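Local structure of high-affinity zinc uptake system protein znuA (Streptococcus suis, 3MFQ) at residues A[15-20]-A[30-35]; A[21-26]-A[114-119]; A[199-204]-A[224-229]; A[101-106]-A[188-193]. The protein probably captures zinc or a related metal ion outside the cell, as the solute-binding component of an ABC-type metal uptake system. One frame throughout, in Å; residues are numbered along the deposited sequence.

Interaction 1 of 4, residues A[15-20]-A[30-35]; sequences FLNDMV and RDLLIP
R30 lays its aliphatic chain along V20 and carries its guanidinium over to N17, so one side chain touches both V20 and N17, a turn apart on the helix. Its CD lies 3.5 Å from V20 CG1 and its CG 3.9 Å from the same methyl, the two chains running antiparallel alongside one another. V20 CG1 sits at the edge of the guanidinium, near its plane, while the main-chain O of N17 lies over one face. The bend in the arginine comes at chi3 (-78°), which turns the head back along the helix toward N17. There NH1 lies 2.7 Å from N17 OD1, a weak hydrogen bond with an N-H...O angle of 116°. The amide and guanidinium planes stand 73° apart, so the two groups cross rather than lie flat against each other. N17 reaches this place because its CG is anti to the backbone N, which swings the amide toward the strand. The same OD1 also rests 4.3 Å from L32 CB. D31, between R30 and L32, turns the opposite way and forms a salt bridge with R8. The pairing belongs to the beta-alpha-beta unit of strand 8-11, helix 14-24 and strand 29-32, a right-handed crossover in this class of fold; segments 15-20 and 30-32 run nearly antiparallel, their axes 9.0 Å apart at the closest. V11 of strand 8-11 touches both N17 and L32, while helix 109-123 packs on M19 and V20.

Interaction 2 of 4, residues A[21-26]-A[114-119]; sequences YQLAGD and SAVAVA
From Y21 onward the chain runs through the last turn of helix 14-24, and L23 is the residue that meets V116 and A119 of helix 109-123. The arrangement is helix-to-helix packing within the alpha/beta lobe that holds the parallel sheet, and it is buried and apolar. One residue before the contact, Q22 gives its NE2 to D18 OD1 on the same helix and touches Y141 of helix 131-156. L23 then points toward the partner helix. With CG beside the backbone N and chi2 extended at 175°, it spreads its two methyls over neighbouring sites. CD2 lies 4.1 Å from V116 CG1, and CD1 is 3.9 Å from the main-chain O of V116. V116 and A119 are three residues apart on helix 109-123, so both fall on the face turned to L23, and the small alanine side chain allows the leucine fork to approach the helix backbone. The side chains of L23 and V116 meet at a slant, and the CA atoms of L23 and A119 are 8.3 Å apart. Helix 131-156 closes on the same place: Y141, Q142 and L145 touch V116, and N137 ND2 bonds to L23 O. A24 follows and turns to L123, farther along helix 109-123. At G25 phi turns positive (54°) and the chain leaves the helix, two residues beyond the leucine that carries the contact. The closest approach between the two segments remains that of L23 CD1 to A119 CB, methyl against methyl at 3.8 Å.

Interaction 3 of 4, residues A[199-204]-A[224-229]; sequences SDMIET and PERMKK
Helices 198-211 and 225-235 come together here through their first turns, with M201 CA and K229 CA 8.8 Å apart, a distance bridged by side chains. M201 reaches across from the 199-204 side. Its CG is beside the backbone N, and further bends at chi2 (-77°) and chi3 (-74°) fold the thioether so that the methyl end leads. CE comes to 3.7 Å from R226 O and 4.1 Å from K229 C, and thus rests mainly on the main chain of the opposing helix rather than on side-chain ends. Of the side chains, R226 brings CG to 4.3 Å from M201 SD and K229 brings CB to 4.3 Å from M201 CE. Both basic residues offer only the roots of their side chains here. R226 carries its guanidinium elsewhere, NH1 giving a hydrogen bond to P169 O, while the end of K229 leads away to a weak, long ion pair with E232. The long side chain of R226 reaches to about 9 Å from the bound zinc ion, while its backbone stays farther off. P187, V196 and L230 also touch the methionine. On helix 198-211 itself, T204 OG1 donates to D200 O at 2.7 Å, tilted 17° from the carbonyl plane, and T204 N bonds to that same oxygen, which therefore has two donors. Across the helices the chemistry is dispersive: a flexible thioether against backbone and methylene groups, a surface contact made by van der Waals packing, with no directional bond between the segments.

Interaction 4 of 4, residues A[101-106]-A[188-193]; sequences VDPHFW and QGVSTD. With ZN (zinc ion), chain D.
H104 points its CB toward the 188-193 loop, and the ring beyond it reaches V190 at one edge and the zinc ion at its end. Over one ring face, offset toward the rim, lies P103 CG. ND1 is 2.6 Å from D102 OD1, a hydrogen bond met on the carboxylate's syn side and tilted out of the imidazole plane. H104 N bonds to the same oxygen at 2.9 Å, from above the carboxylate plane, completing an Asx turn. CE1 approaches V190 O in the ring plane. At the tip, NE2 binds zinc at 2.2 Å; H41, H170 and D254 complete the site. Second-shell D102 thus fixes the ring's rotation and probably strengthens NE2 as a ligand; its OD2 is itself held by N174. V190 straddles the D102-P103 corner, CG1 meeting P103 CD tip to tip (3.4 Å) and CG2 lying 3.4 Å from D102 CG. The loop 101-106, which supplies H104, follows strand 100-101 and leads into helix 109-123, whereas 188-193 runs from strand 183-185 toward helix 198-211 and lines the site without giving a ligand.

How the interactions relate
Interactions 1 and 2 share helix 14-24 and touch through M19 CE and A119 CB, 3.5 Å apart; their centres lie about 11 Å from each other. Interaction 4 stands between them and interaction 3: F15 CZ packs 3.6 Å from W106 NE1, and A115 against F105, while R226 approaches Q188 on the other side. Interaction 3 lies about 31 Å, centre to centre, from interaction 1 and across the chain's centre. Along the sequence, interactions 1 and 2 interlock, as do 2 and 4; interaction 4 closes before 3 opens. As in related metal-binding proteins of this family, two lobes probably meet at the metal, and only interaction 4 contains a zinc ligand, so the others belong to the scaffold flanking it.

Interaction 1 of 4, residues A[15-20]-A[30-35]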
# COMPACT_ATOMS: atom_id res chain seq x y z
N PHE A 15 -3.94 -6.11 -3.85
CA PHE A 15 -3.47 -5.12 -4.81
C PHE A 15 -3.33 -5.77 -6.16
O PHE A 15 -3.94 -5.36 -7.14
CB PHE A 15 -2.11 -4.57 -4.41
CG PHE A 15 -2.14 -3.72 -3.19
CD1 PHE A 15 -2.54 -2.40 -3.27
CD2 PHE A 15 -1.76 -4.23 -1.97
CE1 PHE A 15 -2.57 -1.61 -2.15
CE2 PHE A 15 -1.78 -3.45 -0.84
CZ PHE A 15 -2.19 -2.13 -0.93
N LEU A 16 -2.50 -6.80 -6.20
CA LEU A 16 -2.23 -7.50 -7.44
C LEU A 16 -3.52 -8.12 -7.95
O LEU A 16 -3.84 -8.01 -9.14
CB LEU A 16 -1.12 -8.53 -7.22
CG LEU A 16 0.09 -7.90 -6.53
CD1 LEU A 16 1.25 -8.87 -6.43
CD2 LEU A 16 0.52 -6.62 -7.24
N ASN A 17 -4.29 -8.73 -7.04
CA ASN A 17 -5.59 -9.29 -7.40
C ASN A 17 -6.43 -8.36 -8.27
O ASN A 17 -7.07 -8.79 -9.22
CB ASN A 17 -6.39 -9.68 -6.15
CG ASN A 17 -7.63 -10.48 -6.48
OD1 ASN A 17 -7.55 -11.52 -7.15
ND2 ASN A 17 -8.79 -10.02 -6.03
N ASP A 18 -6.43 -7.08 -7.93
CA ASP A 18 -7.15 -6.08 -8.71
C ASP A 18 -6.45 -5.82 -10.04
O ASP A 18 -7.06 -5.91 -11.10
CB ASP A 18 -7.26 -4.77 -7.92
CG ASP A 18 -7.92 -3.66 -8.72
OD1 ASP A 18 -8.88 -3.96 -9.46
OD2 ASP A 18 -7.50 -2.50 -8.58
N MET A 19 -5.16 -5.50 -9.96
CA MET A 19 -4.37 -5.20 -11.14
C MET A 19 -4.61 -6.21 -12.26
O MET A 19 -5.03 -5.84 -13.35
CB MET A 19 -2.88 -5.15 -10.77
CG MET A 19 -1.95 -4.74 -11.91
SD MET A 19 -0.25 -4.48 -11.39
CE MET A 19 0.12 -6.06 -10.64
N VAL A 20 -4.34 -7.48 -11.98
CA VAL A 20 -4.48 -8.53 -12.99
C VAL A 20 -5.87 -8.54 -13.61
O VAL A 20 -6.00 -8.64 -14.83
CB VAL A 20 -4.17 -9.92 -12.41
CG1 VAL A 20 -4.42 -10.99 -13.46
CG2 VAL A 20 -2.74 -9.98 -11.94
N ARG A 30 -7.24 -16.32 -11.07
CA ARG A 30 -6.44 -15.71 -10.01
C ARG A 30 -6.45 -16.44 -8.66
O ARG A 30 -7.50 -16.82 -8.14
CB ARG A 30 -6.79 -14.21 -9.87
CG ARG A 30 -6.35 -13.37 -11.08
CD ARG A 30 -6.80 -11.91 -11.03
NE ARG A 30 -8.20 -11.76 -11.40
CZ ARG A 30 -9.21 -11.94 -10.55
NH1 ARG A 30 -8.96 -12.28 -9.29
NH2 ARG A 30 -10.46 -11.79 -10.96
N ASP A 31 -5.25 -16.64 -8.11
CA ASP A 31 -5.09 -17.32 -6.83
C ASP A 31 -4.54 -16.37 -5.78
O ASP A 31 -3.33 -16.29 -5.56
CB ASP A 31 -4.16 -18.52 -6.98
CG ASP A 31 -4.86 -19.83 -6.71
OD1 ASP A 31 -5.03 -20.19 -5.53
OD2 ASP A 31 -5.24 -20.51 -7.69
N LEU A 32 -5.43 -15.63 -5.12
CA LEU A 32 -5.02 -14.71 -4.08
C LEU A 32 -4.57 -15.48 -2.85
O LEU A 32 -5.28 -16.34 -2.34
CB LEU A 32 -6.16 -13.76 -3.72
CG LEU A 32 -5.84 -12.81 -2.56
CD1 LEU A 32 -4.53 -12.08 -2.81
CD2 LEU A 32 -6.97 -11.82 -2.35
N LEU A 33 -3.37 -15.16 -2.37
CA LEU A 33 -2.80 -15.84 -1.22
C LEU A 33 -3.16 -15.12 0.07
O LEU A 33 -3.74 -15.71 0.99
CB LEU A 33 -1.28 -15.94 -1.36
CG LEU A 33 -0.79 -16.42 -2.72
CD1 LEU A 33 0.68 -16.80 -2.64
CD2 LEU A 33 -1.61 -17.60 -3.21
N ILE A 34 -2.80 -13.84 0.14
CA ILE A 34 -3.07 -13.03 1.32
C ILE A 34 -4.42 -12.34 1.21
O ILE A 34 -4.59 -11.42 0.40
CB ILE A 34 -1.96 -11.99 1.54
CG1 ILE A 34 -0.58 -12.65 1.49
CG2 ILE A 34 -2.16 -11.26 2.86
CD1 ILE A 34 0.57 -11.70 1.68
N PRO A 35 -5.39 -12.77 2.02
CA PRO A 35 -6.75 -12.23 2.01
C PRO A 35 -6.78 -10.75 2.35
O PRO A 35 -6.07 -10.31 3.26
CB PRO A 35 -7.46 -13.03 3.11
CG PRO A 35 -6.66 -14.27 3.26
CD PRO A 35 -5.24 -13.86 3.01

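Interaction 2 of 4, residues A[21-26]-A[114-119]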
# COMPACT_ATOMS: atom_id res chain seq x y z
N TYR A 21 -6.90 -8.46 -12.78
CA TYR A 21 -8.25 -8.41 -13.31
C TYR A 21 -8.40 -7.22 -14.24
O TYR A 21 -8.93 -7.34 -15.34
CB TYR A 21 -9.28 -8.32 -12.18
CG TYR A 21 -10.69 -8.14 -12.69
CD1 TYR A 21 -11.37 -9.19 -13.30
CD2 TYR A 21 -11.34 -6.92 -12.58
CE1 TYR A 21 -12.66 -9.03 -13.77
CE2 TYR A 21 -12.63 -6.75 -13.05
CZ TYR A 21 -13.28 -7.81 -13.64
OH TYR A 21 -14.57 -7.65 -14.11
N GLN A 22 -7.92 -6.06 -13.79
CA GLN A 22 -8.00 -4.84 -14.58
C GLN A 22 -7.36 -5.07 -15.95
O GLN A 22 -7.84 -4.56 -16.96
CB GLN A 22 -7.30 -3.69 -13.86
CG GLN A 22 -7.93 -3.30 -12.54
CD GLN A 22 -9.31 -2.69 -12.70
OE1 GLN A 22 -9.63 -2.11 -13.73
NE2 GLN A 22 -10.14 -2.81 -11.66
N LEU A 23 -6.28 -5.84 -15.96
CA LEU A 23 -5.53 -6.09 -17.18
C LEU A 23 -6.06 -7.30 -17.94
O LEU A 23 -6.48 -7.19 -19.09
CB LEU A 23 -4.05 -6.29 -16.86
CG LEU A 23 -3.40 -5.24 -15.96
CD1 LEU A 23 -1.98 -5.63 -15.62
CD2 LEU A 23 -3.45 -3.86 -16.61
N ALA A 24 -6.05 -8.45 -17.27
CA ALA A 24 -6.39 -9.72 -17.91
C ALA A 24 -7.88 -10.02 -17.90
O ALA A 24 -8.33 -10.96 -18.55
CB ALA A 24 -5.61 -10.86 -17.26
N GLY A 25 -8.64 -9.23 -17.15
CA GLY A 25 -10.06 -9.46 -17.02
C GLY A 25 -10.35 -10.87 -16.56
O GLY A 25 -9.74 -11.36 -15.61
N ASP A 26 -11.27 -11.54 -17.25
CA ASP A 26 -11.66 -12.89 -16.88
C ASP A 26 -10.88 -13.93 -17.68
O ASP A 26 -11.25 -15.10 -17.72
CB ASP A 26 -13.16 -13.09 -17.11
CG ASP A 26 -14.00 -12.11 -16.32
OD1 ASP A 26 -13.61 -11.77 -15.18
OD2 ASP A 26 -15.06 -11.68 -16.83
N SER A 114 4.45 1.66 -13.28
CA SER A 114 5.58 0.82 -13.64
C SER A 114 5.24 -0.64 -13.37
O SER A 114 5.40 -1.50 -14.24
CB SER A 114 6.83 1.22 -12.86
OG SER A 114 7.92 0.39 -13.19
N ALA A 115 4.77 -0.91 -12.15
CA ALA A 115 4.36 -2.26 -11.77
C ALA A 115 3.33 -2.82 -12.75
O ALA A 115 3.44 -3.96 -13.21
CB ALA A 115 3.80 -2.25 -10.36
N VAL A 116 2.33 -2.00 -13.06
CA VAL A 116 1.30 -2.36 -14.02
C VAL A 116 1.91 -2.85 -15.32
O VAL A 116 1.42 -3.79 -15.94
CB VAL A 116 0.38 -1.16 -14.32
CG1 VAL A 116 -0.40 -1.39 -15.61
CG2 VAL A 116 -0.55 -0.90 -13.15
N ALA A 117 2.99 -2.20 -15.74
CA ALA A 117 3.67 -2.55 -16.99
C ALA A 117 4.26 -3.95 -16.93
O ALA A 117 4.06 -4.75 -17.84
CB ALA A 117 4.74 -1.53 -17.31
N VAL A 118 5.00 -4.23 -15.86
CA VAL A 118 5.59 -5.55 -15.66
C VAL A 118 4.50 -6.63 -15.68
O VAL A 118 4.64 -7.65 -16.34
CB VAL A 118 6.37 -5.64 -14.33
CG1 VAL A 118 6.89 -7.05 -14.11
CG2 VAL A 118 7.51 -4.64 -14.33
N ALA A 119 3.43 -6.38 -14.94
CA ALA A 119 2.30 -7.30 -14.87
C ALA A 119 1.72 -7.55 -16.25
O ALA A 119 1.40 -8.69 -16.61
CB ALA A 119 1.24 -6.77 -13.93

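Interaction 3 of 4, residues A[199-204]-A[224-229]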
# COMPACT_ATOMS: atom_id res chain seq x y z
N SER A 199 9.40 5.06 22.71
CA SER A 199 10.17 6.27 22.46
C SER A 199 9.78 6.89 21.12
O SER A 199 9.95 8.09 20.92
CB SER A 199 11.67 5.97 22.48
OG SER A 199 12.05 5.19 21.36
N ASP A 200 9.27 6.07 20.21
CA ASP A 200 8.79 6.57 18.93
C ASP A 200 7.37 7.09 19.07
O ASP A 200 6.93 7.95 18.30
CB ASP A 200 8.85 5.47 17.87
CG ASP A 200 10.26 5.09 17.50
OD1 ASP A 200 11.19 5.80 17.94
OD2 ASP A 200 10.44 4.09 16.78
N MET A 201 6.66 6.56 20.05
CA MET A 201 5.35 7.08 20.39
C MET A 201 5.48 8.52 20.83
O MET A 201 4.80 9.41 20.32
CB MET A 201 4.73 6.24 21.51
CG MET A 201 4.42 4.81 21.10
SD MET A 201 2.94 4.71 20.09
CE MET A 201 1.68 4.96 21.34
N ILE A 202 6.38 8.76 21.79
CA ILE A 202 6.63 10.09 22.32
C ILE A 202 7.15 11.02 21.23
O ILE A 202 6.68 12.15 21.09
CB ILE A 202 7.67 10.05 23.44
CG1 ILE A 202 7.25 9.05 24.52
CG2 ILE A 202 7.87 11.44 24.02
CD1 ILE A 202 8.34 8.77 25.54
N GLU A 203 8.13 10.53 20.49
CA GLU A 203 8.66 11.25 19.34
C GLU A 203 7.52 11.81 18.52
O GLU A 203 7.51 12.97 18.13
CB GLU A 203 9.51 10.31 18.48
CG GLU A 203 10.97 10.70 18.37
CD GLU A 203 11.19 11.88 17.44
OE1 GLU A 203 12.21 11.88 16.71
OE2 GLU A 203 10.36 12.81 17.45
N THR A 204 6.53 10.95 18.26
CA THR A 204 5.38 11.33 17.46
C THR A 204 4.52 12.34 18.19
O THR A 204 4.06 13.32 17.60
CB THR A 204 4.53 10.10 17.09
OG1 THR A 204 5.36 9.11 16.47
CG2 THR A 204 3.41 10.49 16.14
N PRO A 224 -6.03 -0.34 15.89
CA PRO A 224 -6.27 1.10 16.11
C PRO A 224 -5.98 1.54 17.54
O PRO A 224 -5.90 2.74 17.80
CB PRO A 224 -7.76 1.26 15.80
CG PRO A 224 -8.08 0.13 14.89
CD PRO A 224 -7.22 -1.01 15.35
N GLU A 225 -5.83 0.59 18.46
CA GLU A 225 -5.53 0.91 19.85
C GLU A 225 -4.27 1.75 19.94
O GLU A 225 -4.19 2.68 20.75
CB GLU A 225 -5.36 -0.38 20.66
CG GLU A 225 -6.24 -0.45 21.90
CD GLU A 225 -6.00 0.69 22.86
OE1 GLU A 225 -6.92 1.52 23.05
OE2 GLU A 225 -4.89 0.77 23.43
N ARG A 226 -3.30 1.42 19.11
CA ARG A 226 -2.03 2.14 19.08
C ARG A 226 -2.23 3.63 18.89
O ARG A 226 -1.54 4.44 19.51
CB ARG A 226 -1.15 1.60 17.96
CG ARG A 226 0.17 2.33 17.82
CD ARG A 226 0.82 1.97 16.51
NE ARG A 226 0.85 0.53 16.29
CZ ARG A 226 1.43 -0.05 15.25
NH1 ARG A 226 2.03 0.69 14.33
NH2 ARG A 226 1.40 -1.37 15.12
N MET A 227 -3.17 4.00 18.03
CA MET A 227 -3.43 5.41 17.74
C MET A 227 -4.25 6.06 18.85
O MET A 227 -4.21 7.27 19.03
CB MET A 227 -4.11 5.58 16.39
CG MET A 227 -3.30 5.05 15.22
SD MET A 227 -1.67 5.80 15.07
CE MET A 227 -2.08 7.41 14.42
N LYS A 228 -5.00 5.25 19.59
CA LYS A 228 -5.77 5.76 20.71
C LYS A 228 -4.91 5.87 21.96
O LYS A 228 -5.18 6.67 22.85
CB LYS A 228 -7.01 4.91 20.97
CG LYS A 228 -8.15 5.22 20.00
CD LYS A 228 -9.49 4.76 20.54
CE LYS A 228 -10.63 5.28 19.68
NZ LYS A 228 -11.96 4.83 20.17
N LYS A 229 -3.87 5.05 22.03
CA LYS A 229 -2.86 5.19 23.07
C LYS A 229 -1.94 6.36 22.72
O LYS A 229 -1.31 6.95 23.60
CB LYS A 229 -2.05 3.90 23.22
CG LYS A 229 -2.56 2.96 24.30
CD LYS A 229 -2.34 3.55 25.69
CE LYS A 229 -2.91 2.64 26.78
NZ LYS A 229 -2.55 3.13 28.14

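Interaction 4 of 4, residues A[101-106]-A[188-193]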
# COMPACT_ATOMS: atom_id res chain seq x y z
N VAL A 101 14.86 -0.80 2.47
CA VAL A 101 13.99 -0.23 1.45
C VAL A 101 12.54 -0.15 1.93
O VAL A 101 12.06 -1.04 2.63
CB VAL A 101 14.05 -1.04 0.13
CG1 VAL A 101 13.64 -2.48 0.37
CG2 VAL A 101 13.17 -0.40 -0.93
N ASP A 102 11.85 0.92 1.55
CA ASP A 102 10.44 1.09 1.85
C ASP A 102 9.60 0.44 0.74
O ASP A 102 9.67 0.84 -0.41
CB ASP A 102 10.10 2.58 1.97
CG ASP A 102 8.65 2.82 2.38
OD1 ASP A 102 7.84 1.88 2.28
OD2 ASP A 102 8.33 3.95 2.80
N PRO A 103 8.82 -0.59 1.11
CA PRO A 103 8.06 -1.40 0.15
C PRO A 103 6.79 -0.73 -0.38
O PRO A 103 6.26 -1.17 -1.39
CB PRO A 103 7.70 -2.64 0.96
CG PRO A 103 7.62 -2.16 2.36
CD PRO A 103 8.65 -1.07 2.49
N HIS A 104 6.32 0.31 0.31
CA HIS A 104 5.04 0.92 -0.02
C HIS A 104 5.11 1.82 -1.25
O HIS A 104 4.77 3.00 -1.19
CB HIS A 104 4.51 1.72 1.17
CG HIS A 104 4.54 0.96 2.46
ND1 HIS A 104 5.57 1.07 3.36
CD2 HIS A 104 3.66 0.08 2.99
CE1 HIS A 104 5.33 0.29 4.40
NE2 HIS A 104 4.18 -0.32 4.20
N PHE A 105 5.54 1.25 -2.37
CA PHE A 105 5.76 2.01 -3.60
C PHE A 105 4.47 2.38 -4.33
O PHE A 105 4.47 3.28 -5.17
CB PHE A 105 6.64 1.20 -4.55
CG PHE A 105 5.98 -0.04 -5.06
CD1 PHE A 105 6.10 -1.24 -4.38
CD2 PHE A 105 5.21 -0.01 -6.21
CE1 PHE A 105 5.48 -2.38 -4.84
CE2 PHE A 105 4.58 -1.15 -6.67
CZ PHE A 105 4.72 -2.34 -5.99
N TRP A 106 3.39 1.67 -4.03
CA TRP A 106 2.16 1.79 -4.82
C TRP A 106 1.44 3.14 -4.68
O TRP A 106 0.57 3.46 -5.50
CB TRP A 106 1.20 0.63 -4.51
CG TRP A 106 0.99 0.40 -3.05
CD1 TRP A 106 0.05 0.99 -2.25
CD2 TRP A 106 1.73 -0.48 -2.21
NE1 TRP A 106 0.17 0.53 -0.97
CE2 TRP A 106 1.19 -0.38 -0.91
CE3 TRP A 106 2.80 -1.35 -2.43
CZ2 TRP A 106 1.69 -1.11 0.16
CZ3 TRP A 106 3.29 -2.08 -1.36
CH2 TRP A 106 2.73 -1.96 -0.08
N GLN A 188 5.73 3.78 14.20
CA GLN A 188 6.39 2.55 13.79
C GLN A 188 7.18 2.73 12.50
O GLN A 188 6.93 3.65 11.73
CB GLN A 188 5.38 1.42 13.64
CG GLN A 188 6.00 0.09 13.26
CD GLN A 188 5.05 -1.07 13.45
OE1 GLN A 188 5.41 -2.09 14.03
NE2 GLN A 188 3.82 -0.92 12.97
N GLY A 189 8.14 1.83 12.28
CA GLY A 189 8.99 1.91 11.11
C GLY A 189 8.29 1.57 9.81
O GLY A 189 7.07 1.71 9.70
N VAL A 190 9.06 1.11 8.84
CA VAL A 190 8.54 0.77 7.52
C VAL A 190 7.78 -0.56 7.54
O VAL A 190 6.74 -0.71 6.90
CB VAL A 190 9.66 0.73 6.48
CG1 VAL A 190 9.66 -0.59 5.73
CG2 VAL A 190 9.53 1.89 5.52
N SER A 191 8.32 -1.53 8.28
CA SER A 191 7.65 -2.81 8.45
C SER A 191 6.77 -2.77 9.69
O SER A 191 6.98 -1.94 10.57
CB SER A 191 8.67 -3.94 8.57
OG SER A 191 8.03 -5.18 8.81
N THR A 192 5.79 -3.66 9.75
CA THR A 192 4.92 -3.73 10.91
C THR A 192 5.38 -4.86 11.82
O THR A 192 4.74 -5.15 12.83
CB THR A 192 3.46 -3.99 10.50
OG1 THR A 192 3.32 -5.35 10.06
CG2 THR A 192 3.03 -3.05 9.39
N ASP A 193 6.49 -5.49 11.45
CA ASP A 193 7.02 -6.61 12.21
C ASP A 193 8.02 -6.14 13.26
O ASP A 193 9.22 -6.40 13.15
CB ASP A 193 7.68 -7.63 11.27
CG ASP A 193 8.00 -8.94 11.96
OD1 ASP A 193 7.65 -9.09 13.16
OD2 ASP A 193 8.59 -9.82 11.31
ZN ZN D . 3.12 -1.49 5.69